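Local coordinates for protein cytosine deaminase (Klebsiella pneumoniae, PDB 4R85) that deaminates 5-methylcytosine, and probably cytosine, by hydrolysis at an iron(II) centre in an amidohydrolase barrel, at residues Thr81-Ser84 with Gln85-Ala88; Leu163-Arg166 with Ala167-Gly171. One frame throughout, in Å; residues are numbered along the deposited sequence.

How the interactions relate
Each contact lies within one helix and ties one turn to the next, but the two helices have different places in the amidohydrolase fold. Interaction 1 is in the last turns of helix 76-87, beside the active site, with Trp83 about 7 Å from the bound 5-methylcytosine. Interaction 2 closes helix 160-170, the helix of a beta-alpha-beta unit between strands 143-149 and 174-175. The two do not touch; their nearest atoms are about 9 Å apart. Each mixes buried and exposed residues. At 81-88 buried arginines and a lysine are held by acids of the surrounding chain, whereas at 163-171 apolar side chains face inward and an exposed arginine packs on a methionine.

Interaction 1: residues Thr81-Ser84 with Gln85-Ala88; sequences TRWS and QRKA
The last turns of helix 76-87, next to the substrate pocket of the amidohydrolase barrel, bring Trp83 against Lys87 one turn on. The lysine chain crosses the indole at about a right angle, and its CD lies 3.5 Å from the centroid of the five-membered ring of Trp83, over the face, in a CH-pi contact. Bends at chi2 (149°) and chi3 (80°) fold the Lys87 methylenes over the ring; CG sits nearer the rim, 3.7 Å from Trp83 CE2. Farther along the indole, Arg86 CG approaches Trp83 CZ3 at 3.9 Å. On another side of the helix Arg82 NH2 donates to Gln85 OE1 (2.9 Å), reaching the oxygen from above the carbonyl plane. The backbone under the Trp83-Lys87 pair is joined by a hydrogen bond from Lys87 N to Trp83 O (2.8 Å). Asp119 OD1 accepts a hydrogen bond from Trp83 NE1 and forms a salt bridge with Lys87 NZ, which also pairs with Glu152; Arg86 is held by Glu67 and Asp94. Trp314, a residue of the 5-methylcytosine pocket, meets the Trp83 ring. The shared carboxylate thus fixes indole edge and lysine tip together, while the lysine's apolar stem covers a ring face, which should keep Trp83 in position behind the pocket wall.

Interaction 2: residues Leu163-Arg166 with Ala167-Gly171; sequences LMTR and AIEMG
Arg166 reaches forward over the C-terminal turn of helix 160-170 and lays its guanidinium on Met170. From CB, which meets only the adjoining backbone N of Ala167, the chain leaves with CG anti to the backbone N (chi1 179°), and Arg166 CG comes within 4.1 Å of Met170 SD. A bend at chi2 (68°) then turns it along the helix, so that Arg166 NE lies 3.8 Å from Met170 CG. At the tip, CZ and NH2 of Arg166 are each 3.6 Å from Met170 CG, which sits over the centre of one guanidinium face. The other terminal nitrogen, NH1, points to Glu169: OE1 lies in the guanidinium plane, at its edge, but 3.9 Å from Arg166 NH1, a long salt bridge. Guanidinium and carboxylate planes stand 76° apart. Glu169 OE2 is hydrogen-bonded to Tyr202 OH of helix 185-202 and passes Thr165 CG2 at 4.0 Å. Below, Met170 N donates to Arg166 O (2.9 Å), and Gly171, with positive phi, closes the helix in a Schellman motif through two weak bonds from its N to Ala167 O and Ile168 O. Inward, Met164 and Ile168 pack on Val175 of the following strand, and Ala167 and Met170 on Leu128 of helix 126-137. Within this turn the arginine appears to be placed more by contact with methionine than by charge, although a bound glycerol also lies about 3 Å from its side chain (nearest atoms): its ion pair is long and exposed, while the carboxylate has a firmer partner in the tyrosine hydroxyl, which ties this helix end to its neighbour.

Interaction 1: residues Thr81-Ser84 with Gln85-Ala88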
loop_
_atom_site.group_PDB
_atom_site.type_symbol
_atom_site.label_atom_id
_atom_site.label_comp_id
_atom_site.label_asym_id
_atom_site.label_seq_id
_atom_site.Cartn_x
_atom_site.Cartn_y
_atom_site.Cartn_z
ATOM N N THR A 81 -24.228 -8.295 -6.212
ATOM C CA THR A 81 -25.554 -7.683 -6.355
ATOM C C THR A 81 -25.494 -6.398 -7.178
ATOM O O THR A 81 -26.325 -6.180 -8.065
ATOM C CB THR A 81 -26.183 -7.390 -4.990
ATOM O OG1 THR A 81 -26.398 -8.627 -4.306
ATOM C CG2 THR A 81 -27.519 -6.642 -5.150
ATOM N N ARG A 82 -24.502 -5.558 -6.897
ATOM C CA ARG A 82 -24.377 -4.279 -7.586
ATOM C C ARG A 82 -24.011 -4.490 -9.051
ATOM O O ARG A 82 -24.500 -3.775 -9.932
ATOM C CB ARG A 82 -23.319 -3.396 -6.917
ATOM C CG ARG A 82 -23.650 -2.996 -5.493
ATOM C CD ARG A 82 -24.818 -2.003 -5.407
ATOM N NE ARG A 82 -25.279 -1.916 -4.025
ATOM C CZ ARG A 82 -26.472 -2.318 -3.600
ATOM N NH1 ARG A 82 -26.777 -2.220 -2.316
ATOM N NH2 ARG A 82 -27.366 -2.802 -4.457
ATOM N N TRP A 83 -23.147 -5.471 -9.299
ATOM C CA TRP A 83 -22.733 -5.799 -10.653
ATOM C C TRP A 83 -23.924 -6.295 -11.452
ATOM O O TRP A 83 -24.083 -5.955 -12.629
ATOM C CB TRP A 83 -21.622 -6.858 -10.638
ATOM C CG TRP A 83 -21.249 -7.353 -12.003
ATOM C CD1 TRP A 83 -21.274 -8.648 -12.442
ATOM C CD2 TRP A 83 -20.797 -6.559 -13.117
ATOM N NE1 TRP A 83 -20.864 -8.706 -13.754
ATOM C CE2 TRP A 83 -20.563 -7.443 -14.191
ATOM C CE3 TRP A 83 -20.579 -5.188 -13.311
ATOM C CZ2 TRP A 83 -20.114 -7.003 -15.441
ATOM C CZ3 TRP A 83 -20.127 -4.750 -14.558
ATOM C CH2 TRP A 83 -19.902 -5.656 -15.603
ATOM N N SER A 84 -24.756 -7.108 -10.815
ATOM C CA SER A 84 -25.988 -7.575 -11.449
ATOM C C SER A 84 -26.885 -6.406 -11.898
ATOM O O SER A 84 -27.461 -6.438 -12.979
ATOM C CB SER A 84 -26.740 -8.517 -10.506
ATOM O OG SER A 84 -27.891 -9.040 -11.140
ATOM N N GLN A 85 -26.992 -5.372 -11.072
ATOM C CA GLN A 85 -27.720 -4.161 -11.457
ATOM C C GLN A 85 -27.085 -3.463 -12.656
ATOM O O GLN A 85 -27.787 -2.964 -13.546
ATOM C CB GLN A 85 -27.746 -3.170 -10.300
ATOM C CG GLN A 85 -28.530 -3.620 -9.099
ATOM C CD GLN A 85 -28.471 -2.591 -7.993
ATOM O OE1 GLN A 85 -27.428 -2.404 -7.374
ATOM N NE2 GLN A 85 -29.585 -1.896 -7.758
ATOM N N ARG A 86 -25.755 -3.399 -12.649
ATOM C CA ARG A 86 -25.006 -2.704 -13.689
ATOM C C ARG A 86 -25.113 -3.443 -15.019
ATOM O O ARG A 86 -25.096 -2.822 -16.085
ATOM C CB ARG A 86 -23.535 -2.552 -13.277
ATOM C CG ARG A 86 -22.667 -1.780 -14.283
ATOM C CD ARG A 86 -23.303 -0.434 -14.659
ATOM N NE ARG A 86 -22.392 0.390 -15.451
ATOM C CZ ARG A 86 -22.260 0.306 -16.773
ATOM N NH1 ARG A 86 -21.401 1.092 -17.406
ATOM N NH2 ARG A 86 -22.978 -0.572 -17.465
ATOM N N LYS A 87 -25.225 -4.771 -14.951
ATOM C CA LYS A 87 -25.294 -5.592 -16.160
ATOM C C LYS A 87 -26.477 -5.261 -17.050
ATOM O O LYS A 87 -26.433 -5.508 -18.255
ATOM C CB LYS A 87 -25.307 -7.084 -15.815
ATOM C CG LYS A 87 -23.929 -7.653 -15.603
ATOM C CD LYS A 87 -23.970 -8.787 -14.597
ATOM C CE LYS A 87 -24.433 -10.080 -15.207
ATOM N NZ LYS A 87 -24.301 -11.197 -14.220
ATOM N N ALA A 88 -27.529 -4.700 -16.460
ATOM C CA ALA A 88 -28.729 -4.350 -17.211
ATOM C C ALA A 88 -28.482 -3.217 -18.206
ATOM O O ALA A 88 -29.265 -3.030 -19.135
ATOM C CB ALA A 88 -29.857 -3.986 -16.260
#

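Interaction 2: residues Leu163-Arg166 with Ala167-Gly171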
loop_
_atom_site.group_PDB
_atom_site.type_symbol
_atom_site.label_atom_id
_atom_site.label_comp_id
_atom_site.label_asym_id
_atom_site.label_seq_id
_atom_site.Cartn_x
_atom_site.Cartn_y
_atom_site.Cartn_z
ATOM N N LEU A 163 -23.806 -21.284 -21.415
ATOM C CA LEU A 163 -23.125 -19.997 -21.516
ATOM C C LEU A 163 -21.607 -20.156 -21.458
ATOM O O LEU A 163 -20.883 -19.514 -22.216
ATOM C CB LEU A 163 -23.600 -19.052 -20.415
ATOM C CG LEU A 163 -25.032 -18.557 -20.654
ATOM C CD1 LEU A 163 -25.594 -17.940 -19.371
ATOM C CD2 LEU A 163 -25.035 -17.551 -21.798
ATOM N N MET A 164 -21.135 -21.013 -20.565
ATOM C CA MET A 164 -19.694 -21.305 -20.474
ATOM C C MET A 164 -19.190 -21.891 -21.790
ATOM O O MET A 164 -18.153 -21.486 -22.306
ATOM C CB MET A 164 -19.410 -22.281 -19.337
ATOM C CG MET A 164 -19.501 -21.652 -17.947
ATOM S SD MET A 164 -18.174 -20.463 -17.675
ATOM C CE MET A 164 -16.748 -21.572 -17.507
ATOM N N THR A 165 -19.947 -22.839 -22.331
ATOM C CA THR A 165 -19.574 -23.515 -23.574
ATOM C C THR A 165 -19.575 -22.526 -24.729
ATOM O O THR A 165 -18.645 -22.497 -25.534
ATOM C CB THR A 165 -20.541 -24.681 -23.863
ATOM O OG1 THR A 165 -20.519 -25.598 -22.760
ATOM C CG2 THR A 165 -20.172 -25.417 -25.152
ATOM N N ARG A 166 -20.619 -21.706 -24.804
ATOM C CA ARG A 166 -20.731 -20.710 -25.869
ATOM C C ARG A 166 -19.571 -19.719 -25.794
ATOM O O ARG A 166 -18.990 -19.361 -26.812
ATOM C CB ARG A 166 -22.074 -19.975 -25.771
ATOM C CG ARG A 166 -22.275 -18.904 -26.825
ATOM C CD ARG A 166 -22.426 -19.510 -28.221
ATOM N NE ARG A 166 -22.226 -18.492 -29.244
ATOM C CZ ARG A 166 -21.450 -18.650 -30.308
ATOM N NH1 ARG A 166 -20.813 -19.801 -30.508
ATOM N NH2 ARG A 166 -21.324 -17.661 -31.183
ATOM N N ALA A 167 -19.228 -19.289 -24.582
ATOM C CA ALA A 167 -18.122 -18.348 -24.386
ATOM C C ALA A 167 -16.797 -18.915 -24.890
ATOM O O ALA A 167 -15.994 -18.211 -25.512
ATOM C CB ALA A 167 -18.000 -17.977 -22.907
ATOM N N ILE A 168 -16.564 -20.186 -24.592
ATOM C CA ILE A 168 -15.374 -20.880 -25.070
ATOM C C ILE A 168 -15.391 -20.993 -26.592
ATOM O O ILE A 168 -14.387 -20.725 -27.256
ATOM C CB ILE A 168 -15.237 -22.266 -24.402
ATOM C CG1 ILE A 168 -14.907 -22.092 -22.916
ATOM C CG2 ILE A 168 -14.192 -23.124 -25.117
ATOM C CD1 ILE A 168 -13.696 -21.214 -22.655
ATOM N N GLU A 169 -16.534 -21.352 -27.163
ATOM C CA GLU A 169 -16.600 -21.463 -28.615
ATOM C C GLU A 169 -16.390 -20.112 -29.302
ATOM O O GLU A 169 -15.830 -20.043 -30.400
ATOM C CB GLU A 169 -17.911 -22.115 -29.060
ATOM C CG GLU A 169 -18.002 -23.571 -28.657
ATOM C CD GLU A 169 -19.301 -24.228 -29.076
ATOM O OE1 GLU A 169 -20.274 -23.500 -29.376
ATOM O OE2 GLU A 169 -19.343 -25.477 -29.105
ATOM N N MET A 170 -16.825 -19.042 -28.644
ATOM C CA MET A 170 -16.643 -17.689 -29.163
ATOM C C MET A 170 -15.174 -17.282 -29.158
ATOM O O MET A 170 -14.767 -16.382 -29.898
ATOM C CB MET A 170 -17.461 -16.684 -28.348
ATOM C CG MET A 170 -18.933 -16.648 -28.719
ATOM S SD MET A 170 -19.855 -15.681 -27.511
ATOM C CE MET A 170 -19.167 -14.046 -27.745
ATOM N N GLY A 171 -14.391 -17.931 -28.307
ATOM C CA GLY A 171 -12.949 -17.770 -28.345
ATOM C C GLY A 171 -12.253 -17.363 -27.062
ATOM O O GLY A 171 -11.070 -17.023 -27.094
#